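Local atomic coordinates of terminase, small subunit (Thermus phage G20c, PDB entry 6EJQ), a protein that probably recognises the packaging initiation site on viral DNA and regulates the ATPase of the large terminase subunit, assembling as a nine-membered ring. Residues B[9-14]-B[27-32]; B[89-94]-B[110-115]; B[75-80]-B[120-125]. All coordinates share one frame; numbering follows the deposited sequence.

Contact 1. Residues B[9-14]-B[27-32]; sequences RDRVLK and QTLSLD
Helices 4-17 and 22-33 are the first two helices of the N-terminal domain, which belongs to the helix-turn-helix clan, and R11 and V12 of the first meet L29 and D32 of the second. The short segments 9-14 and 27-32 run nearly antiparallel, at 157°, with their axes 11.0 Å apart, so side chains rather than backbones bridge the gap. L29 touches both R11 and V12, one methyl to each. CD2 lies 3.7 Å from CG of R11, against the aliphatic part of that chain, whereas CD1 reaches CG2 of V12, the two side chains set crosswise. This methyl pair is modelled closer than carbons normally pack, so its exact spacing is doubtful. R11 sends CG away from its own backbone N (chi1 -170°), then bends at chi2 and carries its guanidinium past L29 to D32. There NE stands 3.5 Å from OD2 of D32. The carboxylate oxygen comes to the edge of the guanidinium, and the two planes are only 14° apart. At that length the salt bridge is loose, with no hydrogen bond accompanying it, and it lies at the margin of the contact, beside the buried V12 and L29. V12 also packs on V42, V45 and L46 of helix 39-53, and L29 on F8 and L15 of helix 4-17. An apolar centre shared by three short helices, with a charged pair at its more exposed edge, is consistent with the small helical core of a helix-turn-helix domain.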
loop_
_atom_site.group_PDB
_atom_site.type_symbol
_atom_site.label_atom_id
_atom_site.label_comp_id
_atom_site.label_asym_id
_atom_site.label_seq_id
_atom_site.Cartn_x
_atom_site.Cartn_y
_atom_site.Cartn_z
ATOM N N ARG B 9 25.254 -20.000 -29.449
ATOM C CA ARG B 9 24.175 -19.053 -29.715
ATOM C C ARG B 9 23.523 -18.590 -28.409
ATOM O O ARG B 9 23.390 -17.388 -28.180
ATOM C CB ARG B 9 23.105 -19.646 -30.637
ATOM C CG ARG B 9 22.047 -18.627 -31.046
ATOM C CD ARG B 9 20.918 -19.197 -31.900
ATOM N NE ARG B 9 20.238 -20.357 -31.316
ATOM C CZ ARG B 9 19.448 -20.334 -30.236
ATOM N NH1 ARG B 9 19.223 -19.203 -29.554
ATOM N NH2 ARG B 9 18.883 -21.467 -29.814
ATOM N N ASP B 10 23.130 -19.543 -27.564
ATOM C CA ASP B 10 22.435 -19.227 -26.311
ATOM C C ASP B 10 23.281 -18.367 -25.391
ATOM O O ASP B 10 22.769 -17.426 -24.792
ATOM C CB ASP B 10 22.006 -20.495 -25.567
ATOM C CG ASP B 10 20.865 -21.220 -26.250
ATOM O OD1 ASP B 10 20.235 -20.646 -27.170
ATOM O OD2 ASP B 10 20.598 -22.381 -25.856
ATOM N N ARG B 11 24.569 -18.685 -25.292
ATOM C CA ARG B 11 25.466 -17.957 -24.411
ATOM C C ARG B 11 25.779 -16.520 -24.903
ATOM O O ARG B 11 25.937 -15.615 -24.082
ATOM C CB ARG B 11 26.738 -18.767 -24.159
ATOM C CG ARG B 11 27.603 -18.178 -23.054
ATOM C CD ARG B 11 28.356 -19.224 -22.241
ATOM N NE ARG B 11 29.350 -18.579 -21.377
ATOM C CZ ARG B 11 29.079 -17.885 -20.266
ATOM N NH1 ARG B 11 27.828 -17.725 -19.818
ATOM N NH2 ARG B 11 30.082 -17.334 -19.584
ATOM N N VAL B 12 25.850 -16.316 -26.224
ATOM C CA VAL B 12 25.998 -14.974 -26.800
ATOM C C VAL B 12 24.790 -14.132 -26.410
ATOM O O VAL B 12 24.939 -13.011 -25.925
ATOM C CB VAL B 12 26.113 -15.007 -28.346
ATOM C CG1 VAL B 12 25.904 -13.623 -28.973
ATOM C CG2 VAL B 12 27.465 -15.556 -28.767
ATOM N N LEU B 13 23.606 -14.681 -26.664
ATOM C CA LEU B 13 22.335 -14.037 -26.332
ATOM C C LEU B 13 22.199 -13.771 -24.823
ATOM O O LEU B 13 21.805 -12.679 -24.421
ATOM C CB LEU B 13 21.163 -14.905 -26.814
ATOM C CG LEU B 13 19.738 -14.394 -26.593
ATOM C CD1 LEU B 13 19.532 -13.040 -27.253
ATOM C CD2 LEU B 13 18.752 -15.405 -27.140
ATOM N N LYS B 14 22.547 -14.767 -24.010
ATOM C CA LYS B 14 22.485 -14.655 -22.559
ATOM C C LYS B 14 23.316 -13.481 -22.069
ATOM O O LYS B 14 22.812 -12.629 -21.345
ATOM C CB LYS B 14 22.974 -15.934 -21.888
ATOM C CG LYS B 14 22.815 -15.937 -20.376
ATOM C CD LYS B 14 23.375 -17.205 -19.749
ATOM C CE LYS B 14 23.286 -17.144 -18.234
ATOM N NZ LYS B 14 24.079 -18.203 -17.550
ATOM N N GLN B 27 35.299 -11.356 -26.568
ATOM C CA GLN B 27 36.505 -11.691 -25.791
ATOM C C GLN B 27 36.287 -12.866 -24.824
ATOM O O GLN B 27 37.184 -13.690 -24.630
ATOM C CB GLN B 27 37.014 -10.466 -25.012
ATOM C CG GLN B 27 37.584 -9.346 -25.874
ATOM C CD GLN B 27 37.821 -8.059 -25.084
ATOM O OE1 GLN B 27 38.927 -7.803 -24.604
ATOM N NE2 GLN B 27 36.776 -7.250 -24.938
ATOM N N THR B 28 35.096 -12.940 -24.235
ATOM C CA THR B 28 34.764 -13.961 -23.245
ATOM C C THR B 28 34.588 -15.344 -23.872
ATOM O O THR B 28 35.125 -16.333 -23.358
ATOM C CB THR B 28 33.475 -13.588 -22.473
ATOM O OG1 THR B 28 33.650 -12.310 -21.851
ATOM C CG2 THR B 28 33.136 -14.624 -21.395
ATOM N N LEU B 29 33.826 -15.410 -24.961
ATOM C CA LEU B 29 33.493 -16.691 -25.600
ATOM C C LEU B 29 34.623 -17.293 -26.437
ATOM O O LEU B 29 34.641 -18.494 -26.661
ATOM C CB LEU B 29 32.236 -16.548 -26.458
ATOM C CG LEU B 29 30.966 -16.067 -25.756
ATOM C CD1 LEU B 29 29.780 -16.340 -26.655
ATOM C CD2 LEU B 29 30.748 -16.707 -24.391
ATOM N N SER B 30 35.552 -16.465 -26.902
ATOM C CA SER B 30 36.796 -16.949 -27.498
ATOM C C SER B 30 37.461 -18.056 -26.661
ATOM O O SER B 30 38.034 -18.989 -27.222
ATOM C CB SER B 30 37.769 -15.787 -27.728
ATOM O OG SER B 30 37.336 -14.966 -28.809
ATOM N N LEU B 31 37.352 -17.953 -25.334
ATOM C CA LEU B 31 37.760 -19.019 -24.413
ATOM C C LEU B 31 36.976 -20.310 -24.635
ATOM O O LEU B 31 37.573 -21.368 -24.839
ATOM C CB LEU B 31 37.582 -18.575 -22.953
ATOM C CG LEU B 31 38.230 -19.468 -21.887
ATOM C CD1 LEU B 31 39.715 -19.160 -21.794
ATOM C CD2 LEU B 31 37.563 -19.293 -20.530
ATOM N N ASP B 32 35.648 -20.216 -24.587
ATOM C CA ASP B 32 34.761 -21.384 -24.736
ATOM C C ASP B 32 35.039 -22.153 -26.024
ATOM O O ASP B 32 35.235 -23.364 -25.997
ATOM C CB ASP B 32 33.276 -20.972 -24.741
ATOM C CG ASP B 32 32.790 -20.468 -23.394
ATOM O OD1 ASP B 32 33.584 -19.808 -22.685
ATOM O OD2 ASP B 32 31.602 -20.717 -23.060
#

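Contact 2. Residues B[89-94]-B[110-115]; sequences RNYNAM and VRPADI
The Y91 side chain lies against V110, P112 and I115, each meeting a different part of it. With CG placed opposite the backbone N (chi1 -178°), the ring extends from helix 59-95 toward the start of the next helix. The carbonyl O of V110 lies in the plane of the ring, at its edge, 3.7 Å from CD1; this is a contact with an aromatic C-H edge, not a conventional hydrogen bond. Farther along the ring, CG of P112 approaches CE1 at 3.8 Å, the proline and tyrosine side chains roughly perpendicular. At the root of the ring the methyl CD1 of I115 touches CB of Y91, also at 3.8 Å and again nearly square to it. Beside the ring, V110 also sets CG2 4.0 Å from CB of N90. The amide of N90 serves the chain around it: ND2 bonds to O of N86, and OD1 accepts from NE2 of H101 and N of I108. R111 occupies the N-cap position, immediately before P112 begins helix 112-139. V110 and I115 pack back on M87 of helix 59-95, while I83 of a neighbouring subunit packs against Y91 and I115, placing this end of the helical pair at an interface of the ring.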
loop_
_atom_site.group_PDB
_atom_site.type_symbol
_atom_site.label_atom_id
_atom_site.label_comp_id
_atom_site.label_asym_id
_atom_site.label_seq_id
_atom_site.Cartn_x
_atom_site.Cartn_y
_atom_site.Cartn_z
ATOM N N ARG B 89 3.755 -26.322 14.471
ATOM C CA ARG B 89 4.410 -27.188 15.450
ATOM C C ARG B 89 5.142 -26.343 16.476
ATOM O O ARG B 89 5.019 -26.559 17.680
ATOM C CB ARG B 89 5.392 -28.127 14.741
ATOM C CG ARG B 89 6.062 -29.157 15.628
ATOM C CD ARG B 89 6.851 -30.175 14.817
ATOM N NE ARG B 89 8.190 -29.689 14.446
ATOM C CZ ARG B 89 9.357 -30.302 14.693
ATOM N NH1 ARG B 89 9.418 -31.475 15.330
ATOM N NH2 ARG B 89 10.494 -29.737 14.281
ATOM N N ASN B 90 5.899 -25.374 15.980
ATOM C CA ASN B 90 6.622 -24.449 16.837
ATOM C C ASN B 90 5.693 -23.591 17.686
ATOM O O ASN B 90 5.942 -23.440 18.880
ATOM C CB ASN B 90 7.570 -23.588 16.018
ATOM C CG ASN B 90 8.852 -24.313 15.687
ATOM O OD1 ASN B 90 9.661 -24.571 16.570
ATOM N ND2 ASN B 90 9.045 -24.652 14.416
ATOM N N TYR B 91 4.623 -23.060 17.090
ATOM C CA TYR B 91 3.646 -22.280 17.843
ATOM C C TYR B 91 3.040 -23.099 18.979
ATOM O O TYR B 91 2.891 -22.594 20.094
ATOM C CB TYR B 91 2.520 -21.742 16.957
ATOM C CG TYR B 91 1.533 -20.881 17.738
ATOM C CD1 TYR B 91 1.855 -19.579 18.085
ATOM C CD2 TYR B 91 0.306 -21.388 18.158
ATOM C CE1 TYR B 91 0.981 -18.798 18.811
ATOM C CE2 TYR B 91 -0.579 -20.614 18.892
ATOM C CZ TYR B 91 -0.235 -19.317 19.217
ATOM O OH TYR B 91 -1.088 -18.521 19.949
ATOM N N ASN B 92 2.664 -24.338 18.689
ATOM C CA ASN B 92 2.057 -25.212 19.690
ATOM C C ASN B 92 3.056 -25.599 20.773
ATOM O O ASN B 92 2.695 -25.656 21.939
ATOM C CB ASN B 92 1.432 -26.461 19.045
ATOM C CG ASN B 92 0.218 -26.133 18.187
ATOM O OD1 ASN B 92 -0.413 -25.088 18.353
ATOM N ND2 ASN B 92 -0.103 -27.017 17.248
ATOM N N ALA B 93 4.306 -25.846 20.394
ATOM C CA ALA B 93 5.361 -26.132 21.363
ATOM C C ALA B 93 5.570 -24.951 22.307
ATOM O O ALA B 93 5.694 -25.132 23.512
ATOM C CB ALA B 93 6.665 -26.475 20.652
ATOM N N MET B 94 5.590 -23.745 21.743
ATOM C CA MET B 94 5.740 -22.497 22.506
ATOM C C MET B 94 4.579 -22.260 23.480
ATOM O O MET B 94 4.776 -21.794 24.592
ATOM C CB MET B 94 5.834 -21.310 21.535
ATOM C CG MET B 94 6.547 -20.097 22.096
ATOM S SD MET B 94 8.332 -20.269 21.966
ATOM C CE MET B 94 8.820 -18.628 22.495
ATOM N N VAL B 110 7.191 -18.223 16.615
ATOM C CA VAL B 110 6.418 -17.877 15.417
ATOM C C VAL B 110 5.208 -17.056 15.845
ATOM O O VAL B 110 4.592 -17.343 16.872
ATOM C CB VAL B 110 5.908 -19.136 14.673
ATOM C CG1 VAL B 110 5.115 -18.743 13.437
ATOM C CG2 VAL B 110 7.065 -20.029 14.280
ATOM N N ARG B 111 4.864 -16.052 15.044
ATOM C CA ARG B 111 3.707 -15.208 15.305
ATOM C C ARG B 111 2.480 -15.807 14.612
ATOM O O ARG B 111 2.601 -16.308 13.492
ATOM C CB ARG B 111 3.962 -13.792 14.795
ATOM C CG ARG B 111 5.215 -13.166 15.384
ATOM C CD ARG B 111 5.250 -11.648 15.243
ATOM N NE ARG B 111 5.388 -11.229 13.841
ATOM C CZ ARG B 111 4.561 -10.422 13.161
ATOM N NH1 ARG B 111 3.475 -9.873 13.719
ATOM N NH2 ARG B 111 4.836 -10.147 11.883
ATOM N N PRO B 112 1.294 -15.762 15.268
ATOM C CA PRO B 112 0.044 -16.172 14.613
ATOM C C PRO B 112 -0.188 -15.518 13.245
ATOM O O PRO B 112 -0.621 -16.190 12.306
ATOM C CB PRO B 112 -1.029 -15.722 15.601
ATOM C CG PRO B 112 -0.351 -15.778 16.931
ATOM C CD PRO B 112 1.063 -15.353 16.670
ATOM N N ALA B 113 0.133 -14.230 13.136
ATOM C CA ALA B 113 -0.049 -13.481 11.893
ATOM C C ALA B 113 0.767 -14.069 10.752
ATOM O O ALA B 113 0.311 -14.077 9.606
ATOM C CB ALA B 113 0.306 -12.020 12.092
ATOM N N ASP B 114 1.961 -14.564 11.070
ATOM C CA ASP B 114 2.808 -15.229 10.077
ATOM C C ASP B 114 2.292 -16.616 9.657
ATOM O O ASP B 114 2.486 -17.013 8.519
ATOM C CB ASP B 114 4.248 -15.290 10.575
ATOM C CG ASP B 114 4.868 -13.902 10.705
ATOM O OD1 ASP B 114 4.411 -12.959 10.013
ATOM O OD2 ASP B 114 5.802 -13.752 11.503
ATOM N N ILE B 115 1.619 -17.325 10.561
ATOM C CA ILE B 115 0.940 -18.577 10.217
ATOM C C ILE B 115 -0.237 -18.276 9.294
ATOM O O ILE B 115 -0.444 -18.973 8.304
ATOM C CB ILE B 115 0.471 -19.321 11.482
ATOM C CG1 ILE B 115 1.684 -19.856 12.240
ATOM C CG2 ILE B 115 -0.455 -20.477 11.145
ATOM C CD1 ILE B 115 1.377 -20.315 13.650
#

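Contact 3. Residues B[75-80]-B[120-125]; sequences IFQKDL and DRIMKI
The side-chain nitrogen NE2 of Q77 is gripped by two acceptors on the facing helix: the backbone O of I122, and OD1 of D126 one turn farther on. Its bond to I122 O measures 2.9 Å, with an N-H...O angle of 148°. The carbonyl oxygen lies close to the amide plane of Q77, but the donor is tilted 28° from the carbonyl plane. Q77 gets there by pointing CG away from its backbone N (chi1 -162°) and running extended from that atom, so that the amide reaches across from helix 59-95 to helix 112-139. The other end of the amide, OE1, has a weak hydrogen bond from NH1 of R129, which would help fix the rotation of the group.

Isoleucines pack along the chain of Q77. CG2 of I125 sits 3.7 Å from CD of Q77, the two chains lying alongside one another, pointing opposite ways. CG2 of I122 packs against CG of Q77. On the next turn of helix 59-95, L80 continues the apolar surface: its CB meets CG1 of I122 at 3.8 Å. Its CD1 lies 4.0 Å from CD1 of I125. The short segments run nearly antiparallel, their axes 9.8 Å apart. In a neighbouring subunit, A116 packs on L80; in another, R72 packs on Q77 and I122. Amid isoleucine and leucine methyls, the N-H groups of a buried amide are satisfied by a main-chain carbonyl and a carboxylate, consistent with polar bonds helping to align the two helices alongside the apolar packing.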
loop_
_atom_site.group_PDB
_atom_site.type_symbol
_atom_site.label_atom_id
_atom_site.label_comp_id
_atom_site.label_asym_id
_atom_site.label_seq_id
_atom_site.Cartn_x
_atom_site.Cartn_y
_atom_site.Cartn_z
ATOM N N ILE B 75 4.681 -27.533 -6.878
ATOM C CA ILE B 75 5.912 -27.856 -6.173
ATOM C C ILE B 75 6.197 -26.854 -5.058
ATOM O O ILE B 75 6.550 -27.252 -3.948
ATOM C CB ILE B 75 7.125 -27.912 -7.130
ATOM C CG1 ILE B 75 6.977 -29.084 -8.092
ATOM C CG2 ILE B 75 8.434 -28.046 -6.353
ATOM C CD1 ILE B 75 7.812 -28.943 -9.341
ATOM N N PHE B 76 6.093 -25.561 -5.363
ATOM C CA PHE B 76 6.308 -24.534 -4.337
ATOM C C PHE B 76 5.249 -24.669 -3.246
ATOM O O PHE B 76 5.566 -24.595 -2.062
ATOM C CB PHE B 76 6.269 -23.108 -4.915
ATOM C CG PHE B 76 7.376 -22.788 -5.897
ATOM C CD1 PHE B 76 8.668 -23.260 -5.732
ATOM C CD2 PHE B 76 7.121 -21.940 -6.967
ATOM C CE1 PHE B 76 9.669 -22.932 -6.643
ATOM C CE2 PHE B 76 8.118 -21.598 -7.874
ATOM C CZ PHE B 76 9.401 -22.094 -7.710
ATOM N N GLN B 77 4.004 -24.895 -3.648
ATOM C CA GLN B 77 2.903 -25.063 -2.695
ATOM C C GLN B 77 3.211 -26.173 -1.696
ATOM O O GLN B 77 2.965 -26.020 -0.502
ATOM C CB GLN B 77 1.587 -25.367 -3.410
ATOM C CG GLN B 77 0.349 -25.129 -2.564
ATOM C CD GLN B 77 -0.933 -25.413 -3.315
ATOM O OE1 GLN B 77 -1.008 -26.358 -4.099
ATOM N NE2 GLN B 77 -1.958 -24.609 -3.061
ATOM N N LYS B 78 3.790 -27.266 -2.181
ATOM C CA LYS B 78 4.146 -28.384 -1.313
ATOM C C LYS B 78 5.265 -28.031 -0.334
ATOM O O LYS B 78 5.226 -28.443 0.827
ATOM C CB LYS B 78 4.503 -29.606 -2.137
ATOM C CG LYS B 78 4.579 -30.894 -1.341
ATOM C CD LYS B 78 4.908 -32.037 -2.287
ATOM C CE LYS B 78 5.459 -33.238 -1.547
ATOM N NZ LYS B 78 4.338 -34.030 -0.998
ATOM N N ASP B 79 6.244 -27.255 -0.792
ATOM C CA ASP B 79 7.275 -26.717 0.102
ATOM C C ASP B 79 6.666 -25.830 1.188
ATOM O O ASP B 79 7.009 -25.968 2.366
ATOM C CB ASP B 79 8.320 -25.921 -0.670
ATOM C CG ASP B 79 9.172 -26.782 -1.572
ATOM O OD1 ASP B 79 9.220 -28.021 -1.385
ATOM O OD2 ASP B 79 9.805 -26.209 -2.476
ATOM N N LEU B 80 5.767 -24.934 0.785
ATOM C CA LEU B 80 5.114 -24.015 1.711
ATOM C C LEU B 80 4.255 -24.743 2.737
ATOM O O LEU B 80 4.267 -24.384 3.905
ATOM C CB LEU B 80 4.281 -22.964 0.958
ATOM C CG LEU B 80 5.043 -22.009 0.029
ATOM C CD1 LEU B 80 4.102 -20.945 -0.508
ATOM C CD2 LEU B 80 6.244 -21.358 0.699
ATOM N N ASP B 120 -2.534 -18.122 3.685
ATOM C CA ASP B 120 -3.014 -17.307 2.576
ATOM C C ASP B 120 -2.187 -17.440 1.281
ATOM O O ASP B 120 -2.761 -17.469 0.188
ATOM C CB ASP B 120 -3.073 -15.846 3.000
ATOM C CG ASP B 120 -3.851 -15.009 2.031
ATOM O OD1 ASP B 120 -5.027 -15.334 1.755
ATOM O OD2 ASP B 120 -3.274 -14.033 1.537
ATOM N N ARG B 121 -0.862 -17.519 1.412
ATOM C CA ARG B 121 0.027 -17.817 0.280
ATOM C C ARG B 121 -0.308 -19.175 -0.373
ATOM O O ARG B 121 -0.302 -19.311 -1.600
ATOM C CB ARG B 121 1.480 -17.849 0.733
ATOM C CG ARG B 121 2.049 -16.519 1.203
ATOM C CD ARG B 121 2.322 -15.595 0.038
ATOM N NE ARG B 121 3.343 -14.605 0.353
ATOM C CZ ARG B 121 3.832 -13.719 -0.514
ATOM N NH1 ARG B 121 3.400 -13.673 -1.778
ATOM N NH2 ARG B 121 4.760 -12.859 -0.112
ATOM N N ILE B 122 -0.602 -20.169 0.455
ATOM C CA ILE B 122 -0.937 -21.498 -0.029
ATOM C C ILE B 122 -2.315 -21.476 -0.684
ATOM O O ILE B 122 -2.497 -22.053 -1.756
ATOM C CB ILE B 122 -0.857 -22.547 1.104
ATOM C CG1 ILE B 122 0.579 -22.667 1.621
ATOM C CG2 ILE B 122 -1.341 -23.908 0.639
ATOM C CD1 ILE B 122 0.665 -23.209 3.030
ATOM N N MET B 123 -3.275 -20.799 -0.056
ATOM C CA MET B 123 -4.628 -20.667 -0.625
ATOM C C MET B 123 -4.650 -19.903 -1.950
ATOM O O MET B 123 -5.404 -20.266 -2.845
ATOM C CB MET B 123 -5.603 -20.034 0.382
ATOM C CG MET B 123 -5.921 -20.933 1.576
ATOM S SD MET B 123 -7.160 -20.266 2.711
ATOM C CE MET B 123 -6.246 -18.962 3.519
ATOM N N LYS B 124 -3.832 -18.853 -2.061
ATOM C CA LYS B 124 -3.677 -18.094 -3.310
ATOM C C LYS B 124 -3.196 -18.934 -4.479
ATOM O O LYS B 124 -3.609 -18.696 -5.617
ATOM C CB LYS B 124 -2.691 -16.946 -3.125
ATOM C CG LYS B 124 -3.229 -15.807 -2.290
ATOM C CD LYS B 124 -3.758 -14.670 -3.144
ATOM C CE LYS B 124 -4.303 -13.525 -2.285
ATOM N NZ LYS B 124 -3.371 -13.088 -1.203
ATOM N N ILE B 125 -2.304 -19.885 -4.201
ATOM C CA ILE B 125 -1.783 -20.780 -5.231
ATOM C C ILE B 125 -2.918 -21.637 -5.813
ATOM O O ILE B 125 -2.954 -21.853 -7.034
ATOM C CB ILE B 125 -0.590 -21.621 -4.722
ATOM C CG1 ILE B 125 0.633 -20.714 -4.519
ATOM C CG2 ILE B 125 -0.232 -22.723 -5.703
ATOM C CD1 ILE B 125 1.723 -21.317 -3.658
#

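In the fold
Contacts 2 and 3 hold the same two elements, helices 59-95 and 112-139: contact 3 along the length of the hairpin and contact 2 at its turn end, their centres about 18 Å apart. Contact 1 belongs to the separate N-terminal domain, with its centre about 38 Å from that of contact 3 and 49 Å from that of contact 2. Contact 3 is buried and alone of the three carries a hydrogen bond between its segments. Contact 2, partly buried, relies on an aromatic ring against aliphatic groups and a carbonyl; contact 1, also partly buried, adds a loose salt bridge at its surface. All three lie near other subunits.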